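Local coordinates for protein MymaA.19257.a.B3 (Mycobacterium marinum, PDB 6Q10) that is of unknown function but forms the soluble domain of a conserved, probably membrane-anchored mycobacterial protein of the LytR_C family, an ortholog of Rv2700, at residues A45-A50 and L112-D117; V94-E99 and T120-D125. All coordinates share one frame; numbering follows the deposited sequence.

Contact 1: residues A45-A50 and L112-D117; sequences ADVAGA and LVLGTD
Val47, on the helix 43-54, meets the strand 110-114 with both of its methyl groups, one for each of two leucines. CG2 lies 3.7 Å from CD1 of Leu114, while CG1 sits 3.9 Å from CD2 of Leu112. The division of labour follows from the valine torsion: with CG1 opposite the backbone N (chi1 169°) and CG2 opposite the carbonyl carbon, the fork is turned so that CG1 faces Leu112 and CG2 faces Leu114. The approaches differ as well. Leu114 runs past Val47 antiparallel to it, so that its CD1 comes alongside CG2 and is also 4.1 Å from Val47 CB, whereas Leu112 meets the valine nearly at a right angle and offers a single methyl. Val47 has the most surface buried here, Leu114 the next most. No hydrogen bond links the two segments; the backbones keep their distance, 8.9 Å between CA of Val47 and CA of Leu114, and apolar branches span the interval. Val34 of the neighbouring parallel strand 32-36 touches both Val47 and Leu114, and Phe118 adds to the valine's surroundings. Since Leu112 and Leu114 are two residues apart, they present their side chains to the same face of the sheet. A helix laid over a mixed sheet through aliphatic side chains is characteristic of the layered alpha/beta core, here within the LytR_C family region.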
# COMPACT_ATOMS: atom_id res chain seq x y z
N ALA A 45 6.18 5.25 11.62
CA ALA A 45 5.87 6.68 11.68
C ALA A 45 6.48 7.42 10.49
O ALA A 45 5.86 8.33 9.94
CB ALA A 45 6.37 7.27 13.00
N ASP A 46 7.72 7.06 10.11
CA ASP A 46 8.37 7.69 8.97
C ASP A 46 7.57 7.46 7.70
O ASP A 46 7.34 8.39 6.92
CB ASP A 46 9.79 7.16 8.79
CG ASP A 46 10.70 7.55 9.92
OD1 ASP A 46 10.42 8.57 10.59
OD2 ASP A 46 11.71 6.84 10.12
N VAL A 47 7.13 6.21 7.48
CA VAL A 47 6.42 5.89 6.25
C VAL A 47 5.03 6.52 6.25
O VAL A 47 4.57 7.03 5.23
CB VAL A 47 6.38 4.37 6.02
CG1 VAL A 47 5.41 3.99 4.88
CG2 VAL A 47 7.77 3.85 5.74
N ALA A 48 4.35 6.50 7.40
CA ALA A 48 3.06 7.18 7.50
C ALA A 48 3.19 8.67 7.15
O ALA A 48 2.33 9.23 6.44
CB ALA A 48 2.48 7.01 8.92
N GLY A 49 4.26 9.31 7.61
CA GLY A 49 4.50 10.70 7.24
C GLY A 49 4.77 10.86 5.76
O GLY A 49 4.29 11.81 5.13
N ALA A 50 5.54 9.93 5.18
CA ALA A 50 5.82 10.01 3.74
C ALA A 50 4.55 9.85 2.91
O ALA A 50 4.38 10.53 1.89
CB ALA A 50 6.85 8.95 3.35
N LEU A 112 -0.63 -1.25 5.70
CA LEU A 112 0.67 -1.40 5.04
C LEU A 112 1.64 -1.88 6.10
O LEU A 112 1.91 -1.17 7.07
CB LEU A 112 1.13 -0.07 4.43
CG LEU A 112 2.57 -0.10 3.94
CD1 LEU A 112 2.78 -1.15 2.82
CD2 LEU A 112 2.91 1.32 3.45
N VAL A 113 2.08 -3.14 5.98
CA VAL A 113 2.91 -3.79 6.98
C VAL A 113 4.35 -3.79 6.47
O VAL A 113 4.63 -4.36 5.42
CB VAL A 113 2.43 -5.22 7.24
CG1 VAL A 113 3.20 -5.81 8.45
CG2 VAL A 113 0.92 -5.20 7.51
N LEU A 114 5.23 -3.13 7.21
CA LEU A 114 6.63 -2.99 6.79
C LEU A 114 7.40 -4.19 7.27
O LEU A 114 7.48 -4.45 8.47
CB LEU A 114 7.25 -1.72 7.37
CG LEU A 114 6.36 -0.51 7.05
CD1 LEU A 114 7.09 0.70 7.64
CD2 LEU A 114 6.09 -0.34 5.57
N GLY A 115 8.02 -4.92 6.33
CA GLY A 115 8.90 -6.00 6.69
C GLY A 115 10.34 -5.53 6.87
O GLY A 115 10.69 -4.37 6.68
N THR A 116 11.19 -6.49 7.25
CA THR A 116 12.58 -6.17 7.58
C THR A 116 13.30 -5.54 6.40
O THR A 116 14.26 -4.79 6.59
CB THR A 116 13.34 -7.42 8.01
OG1 THR A 116 13.30 -8.40 6.95
CG2 THR A 116 12.74 -8.00 9.27
N ASP A 117 12.85 -5.84 5.19
CA ASP A 117 13.54 -5.42 3.98
C ASP A 117 13.04 -4.09 3.42
O ASP A 117 13.65 -3.56 2.49
CB ASP A 117 13.38 -6.47 2.90
CG ASP A 117 13.88 -7.84 3.34
OD1 ASP A 117 14.55 -7.95 4.40
OD2 ASP A 117 13.61 -8.81 2.62

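Contact 2: residues V94-E99 and T120-D125; sequences VAPCTE and TLAHND
Val94 has a chi1 of -67°, which sets CG1 opposite its carbonyl carbon and CG2 between that carbon and the backbone N; CG2 thereby comes within 4.0 Å of CD2 of Leu121. Leu121 supplies that methyl through an equally staggered first torsion (chi1 -62°) and an extended second one, and the two side chains meet aslant. Beside this apolar touch, Val94 O is held by the backbone of the other segment. Ala122 N donates to it at 2.7 Å, with an almost straight N-H...O angle of 177°, although the donor stands somewhat tilted from the carbonyl plane. The same oxygen lies 3.4 Å from CA of Leu121, a weaker CA-H...O contact. Ala122 points its methyl at the 94-99 segment, where CB rests 3.6 Å from CD of Pro96 at the proline ring. Pro96 and Cys97 are the central residues of a type I beta turn from Ala95 to Thr98, and Thr98 OG1 closes back on Ala95 O at 2.8 Å, in the carbonyl plane. Cys97 is joined by a disulfide to Cys155, while Asn124, at the N-cap position, caps the helix 125-132 with OD1 hydrogen-bonded to Ile127 N. With one short, straight backbone bond flanked by methyl contacts, the chemistry implies a directional junction: the bond sets the local alignment of Val94 and Ala122, with Leu121 CD2 and Ala122 CB both lying near the accepting oxygen.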
# COMPACT_ATOMS: atom_id res chain seq x y z
N VAL A 94 3.02 2.66 -4.37
CA VAL A 94 4.21 3.17 -3.72
C VAL A 94 4.89 2.10 -2.87
O VAL A 94 6.02 2.33 -2.41
CB VAL A 94 3.91 4.44 -2.91
CG1 VAL A 94 3.51 5.59 -3.88
CG2 VAL A 94 2.78 4.21 -1.88
N ALA A 95 4.27 0.94 -2.68
CA ALA A 95 4.91 -0.21 -2.04
C ALA A 95 4.74 -1.43 -2.95
O ALA A 95 4.08 -2.41 -2.59
CB ALA A 95 4.30 -0.46 -0.66
N PRO A 96 5.30 -1.38 -4.16
CA PRO A 96 4.92 -2.37 -5.17
C PRO A 96 5.45 -3.76 -4.93
O PRO A 96 5.01 -4.70 -5.62
CB PRO A 96 5.51 -1.78 -6.47
CG PRO A 96 6.69 -0.94 -5.99
CD PRO A 96 6.17 -0.32 -4.69
N CYS A 97 6.41 -3.95 -4.02
CA CYS A 97 7.00 -5.28 -3.85
C CYS A 97 6.50 -5.96 -2.59
O CYS A 97 7.11 -6.92 -2.12
CB CYS A 97 8.52 -5.18 -3.90
SG CYS A 97 9.03 -4.61 -5.59
N THR A 98 5.41 -5.45 -2.03
CA THR A 98 4.74 -6.10 -0.91
C THR A 98 3.77 -7.18 -1.42
O THR A 98 3.39 -7.20 -2.59
CB THR A 98 3.98 -5.08 -0.07
OG1 THR A 98 3.06 -4.37 -0.90
CG2 THR A 98 4.96 -4.12 0.61
N GLU A 99 3.43 -8.11 -0.52
CA GLU A 99 2.47 -9.18 -0.78
C GLU A 99 1.08 -8.70 -0.38
O GLU A 99 0.91 -8.07 0.66
CB GLU A 99 2.83 -10.44 -0.00
CG GLU A 99 4.21 -10.94 -0.35
CD GLU A 99 4.40 -12.39 0.01
OE1 GLU A 99 3.62 -12.90 0.84
OE2 GLU A 99 5.31 -13.03 -0.57
N THR A 120 12.25 2.48 1.52
CA THR A 120 11.49 3.69 1.26
C THR A 120 10.33 3.38 0.32
O THR A 120 10.29 2.35 -0.35
CB THR A 120 12.37 4.78 0.63
OG1 THR A 120 12.83 4.33 -0.64
CG2 THR A 120 13.59 5.07 1.50
N LEU A 121 9.35 4.28 0.30
CA LEU A 121 8.31 4.22 -0.72
C LEU A 121 8.94 4.36 -2.11
O LEU A 121 9.97 5.01 -2.30
CB LEU A 121 7.28 5.33 -0.52
CG LEU A 121 6.50 5.30 0.80
CD1 LEU A 121 5.60 6.51 0.81
CD2 LEU A 121 5.69 4.02 0.85
N ALA A 122 8.29 3.73 -3.08
CA ALA A 122 8.76 3.79 -4.46
C ALA A 122 8.28 5.07 -5.11
O ALA A 122 7.18 5.55 -4.84
CB ALA A 122 8.25 2.59 -5.26
N HIS A 123 9.12 5.60 -5.99
CA HIS A 123 8.72 6.75 -6.78
C HIS A 123 9.53 6.79 -8.07
O HIS A 123 10.71 6.44 -8.09
CB HIS A 123 8.88 8.07 -6.01
CG HIS A 123 10.30 8.53 -5.88
ND1 HIS A 123 10.89 9.40 -6.77
CD2 HIS A 123 11.25 8.24 -4.95
CE1 HIS A 123 12.13 9.63 -6.41
NE2 HIS A 123 12.38 8.94 -5.31
N ASN A 124 8.86 7.19 -9.13
CA ASN A 124 9.48 7.36 -10.43
C ASN A 124 8.47 8.16 -11.25
O ASN A 124 7.41 8.52 -10.74
CB ASN A 124 9.87 6.03 -11.08
CG ASN A 124 8.70 5.09 -11.27
OD1 ASN A 124 7.60 5.50 -11.65
ND2 ASN A 124 8.92 3.81 -10.97
N ASP A 125 8.81 8.45 -12.50
CA ASP A 125 7.92 9.28 -13.31
C ASP A 125 6.57 8.59 -13.52
O ASP A 125 5.52 9.25 -13.50
CB ASP A 125 8.57 9.62 -14.65
CG ASP A 125 9.65 10.69 -14.52
OD1 ASP A 125 9.77 11.29 -13.42
OD2 ASP A 125 10.34 10.94 -15.52

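How the contacts relate
Contact 1 is wholly buried, whereas contact 2 is only partly so, with Val94 as its buried touching residue; their centres lie 11 Å apart. Position and chemistry change together: a regular helix and strand meet through aliphatic branches alone in contact 1, while irregular loops in contact 2 combine packing with a backbone hydrogen bond. The two are nevertheless continuous. Leu121 reaches back to the helix 43-54, its CD1 lying 3.7 Å from CB of Ala50, and Leu112 CD1 packs at 3.9 Å against CB of Ala95. Their segments alternate along the chain, 112-117 coming between 94-99 and 120-125, and apolar groups also touch where Val47 CG1 meets Leu121 CD2 at 4.0 Å.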